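Local structure of sulfate adenylyltransferase (Allochromatium vinosum, 4DNX) at residues F198-P203 and A245-M250; M204-E209 and F378-V383. The protein catalyses the reaction of ATP with sulfate to give adenosine 5'-phosphosulfate and diphosphate, a step of sulfur metabolism. All blocks are in the same frame, centred on the assembly; numbering follows the deposited sequence.

Contact 1 (F198-P203 and A245-M250)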
loop_
_atom_site.group_PDB
_atom_site.type_symbol
_atom_site.label_atom_id
_atom_site.label_comp_id
_atom_site.label_asym_id
_atom_site.label_seq_id
_atom_site.Cartn_x
_atom_site.Cartn_y
_atom_site.Cartn_z
ATOM N N PHE A 198 -8.823 6.475 14.952
ATOM C CA PHE A 198 -8.441 5.842 16.218
ATOM C C PHE A 198 -7.052 5.253 16.062
ATOM O O PHE A 198 -6.859 4.427 15.190
ATOM C CB PHE A 198 -9.445 4.709 16.594
ATOM C CG PHE A 198 -9.074 3.962 17.872
ATOM C CD1 PHE A 198 -9.217 4.593 19.111
ATOM C CD2 PHE A 198 -8.565 2.651 17.815
ATOM C CE1 PHE A 198 -8.869 3.898 20.307
ATOM C CE2 PHE A 198 -8.226 1.955 19.033
ATOM C CZ PHE A 198 -8.387 2.592 20.211
ATOM N N GLN A 199 -6.120 5.629 16.955
ATOM C CA GLN A 199 -4.750 5.094 16.921
ATOM C C GLN A 199 -4.630 3.854 17.819
ATOM O O GLN A 199 -5.124 3.855 18.952
ATOM C CB GLN A 199 -3.756 6.170 17.436
ATOM C CG GLN A 199 -2.315 5.673 17.507
ATOM C CD GLN A 199 -1.304 6.795 17.731
ATOM O OE1 GLN A 199 -1.443 7.891 17.185
ATOM N NE2 GLN A 199 -0.285 6.522 18.558
ATOM N N THR A 200 -3.926 2.828 17.356
ATOM C CA THR A 200 -3.583 1.716 18.262
ATOM C C THR A 200 -2.296 1.064 17.814
ATOM O O THR A 200 -1.914 1.229 16.676
ATOM C CB THR A 200 -4.702 0.641 18.321
ATOM O OG1 THR A 200 -4.401 -0.269 19.401
ATOM C CG2 THR A 200 -4.827 -0.099 17.001
ATOM N N ARG A 201 -1.597 0.365 18.729
ATOM C CA ARG A 201 -0.498 -0.481 18.253
ATOM C C ARG A 201 -0.691 -1.938 18.616
ATOM O O ARG A 201 0.127 -2.798 18.248
ATOM C CB ARG A 201 0.900 0.032 18.674
ATOM C CG ARG A 201 1.130 0.140 20.125
ATOM C CD ARG A 201 2.526 0.745 20.392
ATOM N NE ARG A 201 2.705 1.033 21.816
ATOM C CZ ARG A 201 2.257 2.128 22.440
ATOM N NH1 ARG A 201 1.595 3.072 21.776
ATOM N NH2 ARG A 201 2.474 2.286 23.741
ATOM N N ASN A 202 -1.760 -2.226 19.351
ATOM C CA ASN A 202 -2.075 -3.614 19.636
ATOM C C ASN A 202 -3.508 -4.041 19.248
ATOM O O ASN A 202 -4.291 -3.197 18.777
ATOM C CB ASN A 202 -1.674 -3.977 21.064
ATOM C CG ASN A 202 -0.181 -4.269 21.157
ATOM O OD1 ASN A 202 0.391 -5.084 20.364
ATOM N ND2 ASN A 202 0.477 -3.553 22.039
ATOM N N PRO A 203 -3.815 -5.340 19.367
ATOM C CA PRO A 203 -5.182 -5.813 19.093
ATOM C C PRO A 203 -6.244 -5.054 19.856
ATOM O O PRO A 203 -6.010 -4.589 20.982
ATOM C CB PRO A 203 -5.160 -7.276 19.525
ATOM C CG PRO A 203 -3.689 -7.679 19.347
ATOM C CD PRO A 203 -2.954 -6.439 19.843
ATOM N N ALA A 245 -4.376 -9.814 11.909
ATOM C CA ALA A 245 -5.478 -10.791 11.843
ATOM C C ALA A 245 -6.555 -10.480 12.895
ATOM O O ALA A 245 -7.757 -10.561 12.612
ATOM C CB ALA A 245 -4.963 -12.195 12.058
ATOM N N ALA A 246 -6.128 -10.152 14.125
ATOM C CA ALA A 246 -7.112 -9.819 15.182
ATOM C C ALA A 246 -7.962 -8.588 14.850
ATOM O O ALA A 246 -9.186 -8.608 15.029
ATOM C CB ALA A 246 -6.394 -9.627 16.556
ATOM N N ILE A 247 -7.321 -7.524 14.345
ATOM C CA ILE A 247 -8.019 -6.267 14.033
ATOM C C ILE A 247 -8.943 -6.487 12.841
ATOM O O ILE A 247 -10.105 -6.019 12.845
ATOM C CB ILE A 247 -7.028 -5.082 13.800
ATOM C CG1 ILE A 247 -6.412 -4.715 15.169
ATOM C CG2 ILE A 247 -7.761 -3.804 13.214
ATOM C CD1 ILE A 247 -5.361 -3.691 15.121
ATOM N N ARG A 248 -8.440 -7.212 11.833
ATOM C CA ARG A 248 -9.243 -7.435 10.605
ATOM C C ARG A 248 -10.423 -8.334 10.885
ATOM O O ARG A 248 -11.508 -8.142 10.308
ATOM C CB ARG A 248 -8.410 -8.023 9.484
ATOM C CG ARG A 248 -7.458 -6.994 8.895
ATOM C CD ARG A 248 -6.718 -7.664 7.747
ATOM N NE ARG A 248 -5.500 -6.955 7.322
ATOM C CZ ARG A 248 -5.481 -5.845 6.582
ATOM N NH1 ARG A 248 -6.611 -5.248 6.206
ATOM N NH2 ARG A 248 -4.312 -5.326 6.211
ATOM N N THR A 249 -10.233 -9.305 11.784
ATOM C CA THR A 249 -11.349 -10.199 12.143
ATOM C C THR A 249 -12.449 -9.440 12.895
ATOM O O THR A 249 -13.643 -9.688 12.673
ATOM C CB THR A 249 -10.850 -11.411 12.961
ATOM O OG1 THR A 249 -9.916 -12.140 12.169
ATOM C CG2 THR A 249 -12.008 -12.365 13.316
ATOM N N MET A 250 -12.052 -8.565 13.811
ATOM C CA MET A 250 -13.004 -7.703 14.518
ATOM C C MET A 250 -13.783 -6.862 13.497
ATOM O O MET A 250 -15.023 -6.799 13.526
ATOM C CB MET A 250 -12.273 -6.814 15.527
ATOM C CG MET A 250 -13.158 -5.685 16.052
ATOM S SD MET A 250 -12.233 -4.326 16.772
ATOM C CE MET A 250 -11.686 -3.572 15.213
#

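Contact 2 (M204-E209 and F378-V383)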
loop_
_atom_site.group_PDB
_atom_site.type_symbol
_atom_site.label_atom_id
_atom_site.label_comp_id
_atom_site.label_asym_id
_atom_site.label_seq_id
_atom_site.Cartn_x
_atom_site.Cartn_y
_atom_site.Cartn_z
ATOM N N MET A 204 -7.415 -4.927 19.244
ATOM C CA MET A 204 -8.496 -4.180 19.875
ATOM C C MET A 204 -9.496 -5.186 20.451
ATOM O O MET A 204 -10.042 -6.013 19.720
ATOM C CB MET A 204 -9.161 -3.291 18.828
ATOM C CG MET A 204 -8.280 -2.088 18.447
ATOM S SD MET A 204 -8.982 -1.280 17.001
ATOM C CE MET A 204 -10.549 -0.674 17.671
ATOM N N HIS A 205 -9.673 -5.151 21.775
ATOM C CA HIS A 205 -10.710 -5.930 22.417
ATOM C C HIS A 205 -11.996 -5.122 22.518
ATOM O O HIS A 205 -12.122 -4.053 21.876
ATOM C CB HIS A 205 -10.173 -6.490 23.744
ATOM C CG HIS A 205 -9.099 -7.490 23.497
ATOM N ND1 HIS A 205 -9.365 -8.741 22.986
ATOM C CD2 HIS A 205 -7.751 -7.375 23.544
ATOM C CE1 HIS A 205 -8.227 -9.383 22.790
ATOM N NE2 HIS A 205 -7.233 -8.581 23.139
ATOM N N ARG A 206 -12.982 -5.666 23.213
ATOM C CA ARG A 206 -14.317 -5.078 23.151
ATOM C C ARG A 206 -14.389 -3.645 23.623
ATOM O O ARG A 206 -15.226 -2.870 23.125
ATOM C CB ARG A 206 -15.355 -5.969 23.844
ATOM C CG ARG A 206 -16.242 -6.565 22.801
ATOM C CD ARG A 206 -17.400 -7.330 23.406
ATOM N NE ARG A 206 -18.478 -6.404 23.737
ATOM C CZ ARG A 206 -19.639 -6.775 24.269
ATOM N NH1 ARG A 206 -19.867 -8.052 24.544
ATOM N NH2 ARG A 206 -20.566 -5.868 24.547
ATOM N N ALA A 207 -13.526 -3.275 24.572
ATOM C CA ALA A 207 -13.550 -1.902 25.109
ATOM C C ALA A 207 -13.188 -0.885 24.029
ATOM O O ALA A 207 -13.836 0.165 23.910
ATOM C CB ALA A 207 -12.599 -1.783 26.299
ATOM N N HIS A 208 -12.148 -1.200 23.261
ATOM C CA HIS A 208 -11.664 -0.270 22.225
ATOM C C HIS A 208 -12.567 -0.304 21.035
ATOM O O HIS A 208 -12.808 0.734 20.414
ATOM C CB HIS A 208 -10.214 -0.581 21.845
ATOM C CG HIS A 208 -9.236 -0.080 22.865
ATOM N ND1 HIS A 208 -7.960 -0.579 22.992
ATOM C CD2 HIS A 208 -9.365 0.875 23.821
ATOM C CE1 HIS A 208 -7.347 0.033 23.993
ATOM N NE2 HIS A 208 -8.177 0.923 24.511
ATOM N N GLU A 209 -13.123 -1.487 20.754
ATOM C CA GLU A 209 -14.075 -1.651 19.652
ATOM C C GLU A 209 -15.306 -0.776 19.914
ATOM O O GLU A 209 -15.773 -0.017 19.028
ATOM C CB GLU A 209 -14.492 -3.125 19.577
ATOM C CG GLU A 209 -15.654 -3.400 18.651
ATOM C CD GLU A 209 -16.251 -4.800 18.815
ATOM O OE1 GLU A 209 -15.554 -5.784 19.251
ATOM O OE2 GLU A 209 -17.453 -4.915 18.508
ATOM N N PHE A 378 -15.806 -8.775 27.274
ATOM C CA PHE A 378 -14.519 -8.088 27.125
ATOM C C PHE A 378 -13.700 -8.493 25.901
ATOM O O PHE A 378 -12.819 -7.725 25.465
ATOM C CB PHE A 378 -13.687 -8.268 28.388
ATOM C CG PHE A 378 -14.387 -7.756 29.628
ATOM C CD1 PHE A 378 -14.456 -6.376 29.885
ATOM C CD2 PHE A 378 -15.007 -8.630 30.483
ATOM C CE1 PHE A 378 -15.109 -5.903 31.029
ATOM C CE2 PHE A 378 -15.668 -8.169 31.631
ATOM C CZ PHE A 378 -15.714 -6.800 31.892
ATOM N N SER A 379 -13.973 -9.681 25.359
ATOM C CA SER A 379 -13.234 -10.149 24.164
ATOM C C SER A 379 -14.148 -10.947 23.229
ATOM O O SER A 379 -14.969 -11.771 23.678
ATOM C CB SER A 379 -12.016 -10.991 24.592
ATOM O OG SER A 379 -11.160 -11.233 23.481
ATOM N N ARG A 380 -14.027 -10.703 21.922
ATOM C CA ARG A 380 -14.800 -11.509 20.951
ATOM C C ARG A 380 -14.161 -12.883 20.824
ATOM O O ARG A 380 -12.912 -12.964 20.741
ATOM C CB ARG A 380 -14.784 -10.813 19.592
ATOM C CG ARG A 380 -15.303 -9.366 19.635
ATOM C CD ARG A 380 -16.752 -9.321 20.190
ATOM N NE ARG A 380 -17.368 -8.010 19.942
ATOM C CZ ARG A 380 -18.672 -7.774 20.109
ATOM N NH1 ARG A 380 -19.472 -8.748 20.540
ATOM N NH2 ARG A 380 -19.186 -6.567 19.868
ATOM N N PRO A 381 -14.963 -13.948 20.768
ATOM C CA PRO A 381 -14.357 -15.301 20.698
ATOM C C PRO A 381 -13.349 -15.474 19.546
ATOM O O PRO A 381 -12.332 -16.153 19.727
ATOM C CB PRO A 381 -15.563 -16.237 20.506
ATOM C CG PRO A 381 -16.724 -15.455 21.034
ATOM C CD PRO A 381 -16.450 -14.034 20.773
ATOM N N GLU A 382 -13.624 -14.891 18.374
ATOM C CA GLU A 382 -12.747 -15.139 17.214
ATOM C C GLU A 382 -11.429 -14.384 17.346
ATOM O O GLU A 382 -10.386 -14.855 16.859
ATOM C CB GLU A 382 -13.425 -14.684 15.912
ATOM C CG GLU A 382 -14.728 -15.422 15.680
ATOM C CD GLU A 382 -15.962 -14.747 16.298
ATOM O OE1 GLU A 382 -17.060 -15.204 15.916
ATOM O OE2 GLU A 382 -15.852 -13.830 17.166
ATOM N N VAL A 383 -11.494 -13.238 18.010
ATOM C CA VAL A 383 -10.275 -12.443 18.303
ATOM C C VAL A 383 -9.463 -13.203 19.400
ATOM O O VAL A 383 -8.228 -13.405 19.287
ATOM C CB VAL A 383 -10.640 -11.002 18.726
ATOM C CG1 VAL A 383 -9.383 -10.210 19.136
ATOM C CG2 VAL A 383 -11.407 -10.225 17.549
HETATM O O HOH W 1 -12.073 -8.796 21.186
HETATM O O HOH W 2 -12.465 -5.254 26.608
#

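Contact 1 (F198-P203 and A245-M250)
Ile247 extends its CD1 from helix 240-254 into the turn that follows strand 195-200, where the methyl lies 3.8 Å from the backbone O of Asn202. The same CD1 meets Thr200 CG2 tip to tip at 4.1 Å. The isoleucine reaches this far because CG1 sits beside the backbone N (chi1 -71°) and CD1 continues in the extended direction (chi2 175°), so that the side chain ends close to the turn although its first bond runs alongside it. One helical residue earlier, Ala246 CB faces Pro203 CB at 4.0 Å, and here the backbones come nearest, with Pro203 CA and Ile247 CA 5.8 Å apart. The contact is small, burying 139 Å² in all, and is apolar apart from the carbonyl of Asn202. Polar side chains of the turn are held from other directions: Asn202 sends its CB away from the helix, its OD1 accepting a hydrogen bond from Ile238 N and its ND2 bonded to Asp237 OD1. Gln199 to Asn202 make up the QTRN sequence, which runs from the end of strand 195-200 into the turn after it; this form of the QxRN motif lies at the substrate site in related ATP sulfurylases and probably does so here. Strand 195-200 is the middle strand of the five-stranded parallel sheet of this Rossmann-like domain, and helix 240-254 belongs to the beta-alpha-beta crossover from strand 223-230 to strand 260-266. Ile226 of strand 223-230 touches both Thr200 and Ile247, while helix 381-393 packs Leu387 on Pro203.

Contact 2 (M204-E209 and F378-V383)
Arg380 grips the carboxylate of Glu209 side-on, NE donating to OE1 at 3.0 Å and NH2 to OE2 at 2.8 Å. The two flat groups are nearly coplanar (25°), and Lys213 gives Glu209 a second cationic partner. Glu209 stands in the first turn of helix 206-219, just after the HxxH motif of the nucleotidyltransferases, formed here by His205 and His208. Arg206 crosses Arg380 at about a right angle: its CD lies 3.5 Å above the centre of the Arg380 guanidinium plane, and a bend at chi3 (83°) turns its own guanidinium flat onto that of Arg380. Glu209 on Arg380, and the carbonyl O of Pro376 bonded to Arg206 NH1, probably ease this pairing of like charges. At the helix start Arg206 N donates to Phe378 O at 3.1 Å, from above the carbonyl plane (50° out of it). Water 2 donates to that same oxygen and accepts from Ala207 N. His205, the N-cap residue, shares a hydrogen bond of 3.1 Å between ND1 and Ser379 OG, while water 1 bridges ND1 to Arg380 N. Farther along the ring, His205 CE1 rests 3.9 Å from Val383 CG1.

In the fold
Contacts 1 and 2 have their centres about 9 Å apart and follow directly in sequence on one side, since 198-203 runs into 204-209. Together these residues carry the QTRN and HxxH sequences, which in this family probably line the site for ATP and sulfate; the structure represents the open state. The partners pack too: Val383 CG2 lies 3.7 Å from Ala246 O, and Thr249 CG2 touches Glu382 CB at 3.8 Å. Across the two contacts, Met250 SD also reaches Glu209 CB at 3.8 Å. The connection from strand 195-200 to helix 206-219 is thus met by helix 240-254 through apolar packing and by the segment leading into helix 381-393 largely through charges and hydrogen bonds.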